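Protein YrdA (Escherichia coli, PDB 3TIO) probably binds zinc as a trimeric homologue of the gamma-class carbonic anhydrases, built from left-handed beta-helix subunits. Local coordinates at residues E156-G159 with L160-A164; R134-S137 with G138-Y141. The protein carries 1 engineered substitution. All coordinates share one frame; numbering follows the deposited sequence.

Contact 1 of 2, residues E156-G159 with L160-A164; sequences EKAG and LRYSA
Ala158 and Tyr162 touch one turn apart on helix 154-176, in a local contact on a single alpha-helix. This C-terminal helix lies alongside the left-handed beta-helix of the subunit. Two faces can be told apart: Ala158 and Tyr162 are on the outer side, whereas Leu160 and Ser163 turn to the coils.

On the outer side the Tyr162 ring reaches back over the preceding turn. Its CG stands beside the backbone N (chi1 -64°), which brings CD2 to 3.0 Å from Ala158 O. The ring meets this oxygen obliquely. Its CE2 lies 3.8 Å from Ala158 CB, an apolar contact between the two side chains. Ala158 O also takes the main helical bond from Tyr162 N, at 3.2 Å with an N-H...O angle of 164°. This donor lies in the carbonyl plane. Arg161 N adds a weak bond to the same oxygen, so Ala158 O has two backbone donors.

Nearer the start of the helix, Leu160 N is shared between Glu156 O and Lys157 O. Both bonds are weak: Leu160 N is 3.1 Å from Glu156 O and 3.3 Å from Lys157 O. The Leu160 side chain packs against Leu104 of strand 103-105 and against Leu152. Glu156 turns its carboxylate back to the helix start. There OE1 accepts from Ser153 N, consistent with one half of a capping box, and OE2 forms a salt bridge with Arg150.

Ser163 ties the helix to the coils, since its OG is hydrogen-bonded to Thr87 OG1. The helical bond at this residue is a regular one: Ser163 N lies 2.9 Å from Gly159 O and 27° out of its carbonyl plane.

Contact 2 of 2, residues R134-S137 with G138-Y141; sequences RLES and GYLY
Tyr141 OH accepts a hydrogen bond from Glu136 N at 2.9 Å, with an N-H...O angle of 146°. The bond spans the inside of a corner in the left-handed beta-helix, where strand 134-135 gives way to strand 139-143 through a type II beta turn from Glu136 to Tyr139. Leu135 packs on the same ring. Its CD2 sits over one face, 3.7 Å from the ring centroid of Tyr141 and 23° off the normal, a CH-pi contact. The Tyr141 ring points back across the corner because CG stands beside its own backbone N (chi1 -78°).

Water 1 lies 2.7 Å from Tyr141 OH, in the plane of the ring. It also gives a weak bond to Glu136 OE2. Gln148 NE2, on the antiparallel strand 146-151, is hydrogen-bonded to the same hydroxyl, so three partners fix its place. A phenylalanine in place of Tyr141 would probably leave Glu136 N and Gln148 NE2 without the oxygen they share. Glu136 O is buried with no polar partner and faces the edge of the Tyr141 ring, 3.8 Å from CE1.

Further out, the preceding coil holds the turn. Glu118 binds Ser137 N through OE1 and forms a salt bridge with Arg134 NH1 through OE2, while Ser137 OG is hydrogen-bonded to Asp119 O. Gly138 takes the third turn position with a positive phi. A CB there would clash with Ser137 O. Ser137 O meets the edge of the Tyr139 ring, near its plane, with CD1 of Tyr139 3.1 Å from Ser137 O.

Contact 2 comes first along the chain, and strand 146-151 leads from it to the helix of contact 1. Their centres are about 15 Å apart, yet they touch: Lys157 CE packs 4.2 Å from Gly138 CA. Leu152 joins them as well, through a backbone hydrogen bond to Gly138 and side-chain packing on Lys157 and Leu160. Arg150 also serves both, touching Leu140 besides pairing with Glu156. In contact 1 the Ser163 side chain is about 9 Å from a bound zinc ion. A zinc site in this protein is formed by His66, His69 and His95, and neither contact supplies a ligand to it.

Contact 1 of 2, residues E156-G159 with L160-A164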
ATOM      1  N   GLU A 156     -15.127 -23.991  -4.117  1.00 25.25           N
ATOM      2  CA  GLU A 156     -14.475 -22.692  -4.245  1.00 23.92           C
ATOM      3  C   GLU A 156     -15.349 -21.706  -5.011  1.00 22.44           C
ATOM      4  O   GLU A 156     -15.432 -20.531  -4.649  1.00 21.25           O
ATOM      5  CB  GLU A 156     -13.121 -22.849  -4.944  1.00 23.94           C
ATOM      6  CG  GLU A 156     -12.124 -23.696  -4.166  1.00 25.44           C
ATOM      7  CD  GLU A 156     -10.788 -23.826  -4.873  1.00 25.65           C
ATOM      8  OE1 GLU A 156     -10.777 -24.262  -6.042  1.00 26.41           O
ATOM      9  OE2 GLU A 156      -9.750 -23.494  -4.259  1.00 26.98           O
ATOM     10  N   LYS A 157     -16.001 -22.181  -6.068  1.00 21.50           N
ATOM     11  CA  LYS A 157     -16.871 -21.317  -6.857  1.00 21.77           C
ATOM     12  C   LYS A 157     -18.025 -20.833  -5.983  1.00 21.87           C
ATOM     13  O   LYS A 157     -18.470 -19.693  -6.102  1.00 22.23           O
ATOM     14  CB  LYS A 157     -17.397 -22.067  -8.086  1.00 20.71           C
ATOM     15  CG  LYS A 157     -16.308 -22.393  -9.103  1.00 21.39           C
ATOM     16  CD  LYS A 157     -16.843 -23.157 -10.309  1.00 21.43           C
ATOM     17  CE  LYS A 157     -15.725 -23.439 -11.305  1.00 24.61           C
ATOM     18  NZ  LYS A 157     -16.191 -24.230 -12.478  1.00 25.40           N
ATOM     19  N   ALA A 158     -18.500 -21.700  -5.095  1.00 22.60           N
ATOM     20  CA  ALA A 158     -19.582 -21.326  -4.195  1.00 22.67           C
ATOM     21  C   ALA A 158     -19.043 -20.298  -3.202  1.00 22.43           C
ATOM     22  O   ALA A 158     -19.757 -19.389  -2.776  1.00 23.41           O
ATOM     23  CB  ALA A 158     -20.098 -22.557  -3.455  1.00 23.28           C
ATOM     24  N   GLY A 159     -17.768 -20.446  -2.849  1.00 22.20           N
ATOM     25  CA  GLY A 159     -17.135 -19.537  -1.911  1.00 20.96           C
ATOM     26  C   GLY A 159     -17.034 -18.111  -2.416  1.00 18.55           C
ATOM     27  O   GLY A 159     -17.035 -17.167  -1.625  1.00 19.48           O
ATOM     28  N   LEU A 160     -16.936 -17.949  -3.732  1.00 18.08           N
ATOM     29  CA  LEU A 160     -16.849 -16.618  -4.321  1.00 17.27           C
ATOM     30  C   LEU A 160     -18.137 -15.864  -4.026  1.00 16.56           C
ATOM     31  O   LEU A 160     -18.117 -14.665  -3.756  1.00 15.32           O
ATOM     32  CB  LEU A 160     -16.634 -16.711  -5.835  1.00 17.44           C
ATOM     33  CG  LEU A 160     -15.332 -17.358  -6.316  1.00 17.13           C
ATOM     34  CD1 LEU A 160     -15.355 -17.501  -7.828  1.00 18.34           C
ATOM     35  CD2 LEU A 160     -14.145 -16.514  -5.871  1.00 18.58           C
ATOM     36  N   ARG A 161     -19.260 -16.577  -4.079  1.00 16.86           N
ATOM     37  CA  ARG A 161     -20.557 -15.975  -3.801  1.00 17.17           C
ATOM     38  C   ARG A 161     -20.669 -15.632  -2.319  1.00 16.37           C
ATOM     39  O   ARG A 161     -21.092 -14.535  -1.960  1.00 15.53           O
ATOM     40  CB  ARG A 161     -21.688 -16.935  -4.194  1.00 18.50           C
ATOM     41  CG  ARG A 161     -21.911 -17.074  -5.697  1.00 20.65           C
ATOM     42  CD  ARG A 161     -22.947 -18.156  -6.001  1.00 21.43           C
ATOM     43  NE  ARG A 161     -23.267 -18.248  -7.425  1.00 23.60           N
ATOM     44  CZ  ARG A 161     -24.050 -17.393  -8.076  1.00 22.82           C
ATOM     45  NH1 ARG A 161     -24.604 -16.373  -7.436  1.00 25.76           N
ATOM     46  NH2 ARG A 161     -24.280 -17.557  -9.372  1.00 26.05           N
ATOM     47  N   TYR A 162     -20.284 -16.572  -1.460  1.00 16.43           N
ATOM     48  CA  TYR A 162     -20.349 -16.346  -0.023  1.00 18.01           C
ATOM     49  C   TYR A 162     -19.484 -15.157   0.387  1.00 16.58           C
ATOM     50  O   TYR A 162     -19.879 -14.359   1.231  1.00 15.88           O
ATOM     51  CB  TYR A 162     -19.909 -17.601   0.740  1.00 20.47           C
ATOM     52  CG  TYR A 162     -20.821 -18.790   0.528  1.00 24.34           C
ATOM     53  CD1 TYR A 162     -22.199 -18.677   0.716  1.00 26.18           C
ATOM     54  CD2 TYR A 162     -20.308 -20.028   0.142  1.00 26.90           C
ATOM     55  CE1 TYR A 162     -23.046 -19.768   0.523  1.00 28.27           C
ATOM     56  CE2 TYR A 162     -21.147 -21.128  -0.054  1.00 29.35           C
ATOM     57  CZ  TYR A 162     -22.513 -20.989   0.139  1.00 29.46           C
ATOM     58  OH  TYR A 162     -23.345 -22.069  -0.056  1.00 31.71           O
ATOM     59  N   SER A 163     -18.307 -15.035  -0.222  1.00 16.88           N
ATOM     60  CA  SER A 163     -17.410 -13.931   0.094  1.00 15.51           C
ATOM     61  C   SER A 163     -18.102 -12.590  -0.135  1.00 14.84           C
ATOM     62  O   SER A 163     -18.078 -11.711   0.726  1.00 15.19           O
ATOM     63  CB  SER A 163     -16.147 -14.005  -0.764  1.00 15.05           C
ATOM     64  OG  SER A 163     -15.322 -12.875  -0.530  1.00 18.36           O
ATOM     65  N   ALA A 164     -18.715 -12.435  -1.305  1.00 12.43           N
ATOM     66  CA  ALA A 164     -19.419 -11.203  -1.636  1.00 12.05           C
ATOM     67  C   ALA A 164     -20.605 -11.010  -0.692  1.00 12.06           C
ATOM     68  O   ALA A 164     -20.821  -9.918  -0.176  1.00 11.63           O
ATOM     69  CB  ALA A 164     -19.903 -11.250  -3.085  1.00 13.29           C
TER

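Contact 2 of 2, residues R134-S137 with G138-Y141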
ATOM      1  N   ARG A 134      -5.505 -11.940 -20.201  1.00 16.15           N
ATOM      2  CA  ARG A 134      -6.866 -12.411 -19.988  1.00 15.73           C
ATOM      3  C   ARG A 134      -6.844 -13.636 -19.078  1.00 15.93           C
ATOM      4  O   ARG A 134      -6.101 -14.588 -19.323  1.00 17.16           O
ATOM      5  CB  ARG A 134      -7.524 -12.772 -21.328  1.00 17.08           C
ATOM      6  CG  ARG A 134      -8.881 -13.463 -21.195  1.00 18.69           C
ATOM      7  CD  ARG A 134      -9.449 -13.845 -22.555  1.00 19.92           C
ATOM      8  NE  ARG A 134      -9.956 -12.688 -23.288  1.00 21.84           N
ATOM      9  CZ  ARG A 134     -11.127 -12.104 -23.049  1.00 23.98           C
ATOM     10  NH1 ARG A 134     -11.922 -12.568 -22.096  1.00 26.05           N
ATOM     11  NH2 ARG A 134     -11.504 -11.054 -23.764  1.00 24.96           N
ATOM     12  N   LEU A 135      -7.651 -13.603 -18.022  1.00 14.72           N
ATOM     13  CA  LEU A 135      -7.725 -14.723 -17.091  1.00 15.99           C
ATOM     14  C   LEU A 135      -9.007 -15.504 -17.355  1.00 16.29           C
ATOM     15  O   LEU A 135     -10.114 -14.987 -17.184  1.00 15.72           O
ATOM     16  CB  LEU A 135      -7.690 -14.227 -15.641  1.00 14.30           C
ATOM     17  CG  LEU A 135      -6.504 -13.333 -15.256  1.00 16.31           C
ATOM     18  CD1 LEU A 135      -6.424 -13.229 -13.737  1.00 15.52           C
ATOM     19  CD2 LEU A 135      -5.206 -13.900 -15.812  1.00 17.22           C
ATOM     20  N   GLU A 136      -8.836 -16.750 -17.781  1.00 17.85           N
ATOM     21  CA  GLU A 136      -9.942 -17.639 -18.109  1.00 20.03           C
ATOM     22  C   GLU A 136     -10.846 -17.980 -16.930  1.00 18.09           C
ATOM     23  O   GLU A 136     -10.380 -18.286 -15.833  1.00 16.60           O
ATOM     24  CB  GLU A 136      -9.389 -18.925 -18.722  1.00 22.83           C
ATOM     25  CG  GLU A 136      -8.657 -18.703 -20.035  1.00 28.53           C
ATOM     26  CD  GLU A 136      -7.792 -19.884 -20.428  1.00 31.89           C
ATOM     27  OE1 GLU A 136      -8.303 -21.024 -20.425  1.00 32.87           O
ATOM     28  OE2 GLU A 136      -6.602 -19.670 -20.744  1.00 34.67           O
ATOM     29  N   SER A 137     -12.149 -17.937 -17.187  1.00 16.56           N
ATOM     30  CA  SER A 137     -13.166 -18.229 -16.189  1.00 17.67           C
ATOM     31  C   SER A 137     -13.024 -19.608 -15.547  1.00 16.49           C
ATOM     32  O   SER A 137     -12.657 -20.582 -16.208  1.00 17.29           O
ATOM     33  CB  SER A 137     -14.551 -18.107 -16.828  1.00 18.61           C
ATOM     34  OG  SER A 137     -15.568 -18.485 -15.922  1.00 18.88           O
ATOM     35  N   GLY A 138     -13.307 -19.674 -14.251  1.00 16.26           N
ATOM     36  CA  GLY A 138     -13.254 -20.935 -13.532  1.00 16.39           C
ATOM     37  C   GLY A 138     -11.897 -21.448 -13.100  1.00 17.13           C
ATOM     38  O   GLY A 138     -11.757 -22.632 -12.793  1.00 17.40           O
ATOM     39  N   TYR A 139     -10.896 -20.572 -13.056  1.00 16.14           N
ATOM     40  CA  TYR A 139      -9.558 -20.993 -12.655  1.00 15.58           C
ATOM     41  C   TYR A 139      -8.939 -20.174 -11.535  1.00 15.02           C
ATOM     42  O   TYR A 139      -9.370 -19.060 -11.236  1.00 14.01           O
ATOM     43  CB  TYR A 139      -8.592 -20.948 -13.841  1.00 17.31           C
ATOM     44  CG  TYR A 139      -8.847 -21.976 -14.914  1.00 20.63           C
ATOM     45  CD1 TYR A 139      -9.872 -21.804 -15.842  1.00 22.25           C
ATOM     46  CD2 TYR A 139      -8.056 -23.121 -15.006  1.00 22.29           C
ATOM     47  CE1 TYR A 139     -10.103 -22.749 -16.840  1.00 25.08           C
ATOM     48  CE2 TYR A 139      -8.279 -24.070 -15.999  1.00 24.46           C
ATOM     49  CZ  TYR A 139      -9.302 -23.877 -16.912  1.00 25.67           C
ATOM     50  OH  TYR A 139      -9.520 -24.810 -17.902  1.00 28.57           O
ATOM     51  N   LEU A 140      -7.912 -20.753 -10.928  1.00 14.41           N
ATOM     52  CA  LEU A 140      -7.153 -20.095  -9.876  1.00 13.29           C
ATOM     53  C   LEU A 140      -5.867 -19.598 -10.524  1.00 13.97           C
ATOM     54  O   LEU A 140      -5.183 -20.351 -11.218  1.00 13.97           O
ATOM     55  CB  LEU A 140      -6.799 -21.076  -8.756  1.00 14.32           C
ATOM     56  CG  LEU A 140      -5.701 -20.598  -7.796  1.00 15.28           C
ATOM     57  CD1 LEU A 140      -6.174 -19.360  -7.051  1.00 15.18           C
ATOM     58  CD2 LEU A 140      -5.343 -21.711  -6.818  1.00 16.39           C
ATOM     59  N   TYR A 141      -5.557 -18.322 -10.314  1.00 12.94           N
ATOM     60  CA  TYR A 141      -4.338 -17.725 -10.845  1.00 14.57           C
ATOM     61  C   TYR A 141      -3.493 -17.254  -9.665  1.00 13.14           C
ATOM     62  O   TYR A 141      -4.018 -16.688  -8.711  1.00 13.07           O
ATOM     63  CB  TYR A 141      -4.663 -16.544 -11.764  1.00 14.38           C
ATOM     64  CG  TYR A 141      -5.118 -16.949 -13.149  1.00 15.85           C
ATOM     65  CD1 TYR A 141      -6.425 -17.375 -13.384  1.00 17.01           C
ATOM     66  CD2 TYR A 141      -4.234 -16.912 -14.227  1.00 16.57           C
ATOM     67  CE1 TYR A 141      -6.840 -17.756 -14.666  1.00 17.69           C
ATOM     68  CE2 TYR A 141      -4.635 -17.291 -15.509  1.00 18.70           C
ATOM     69  CZ  TYR A 141      -5.939 -17.710 -15.720  1.00 17.47           C
ATOM     70  OH  TYR A 141      -6.331 -18.084 -16.986  1.00 21.34           O
TER
HETATM   71  O   HOH W   1      -4.222 -18.085 -18.725  1.00 30.56           O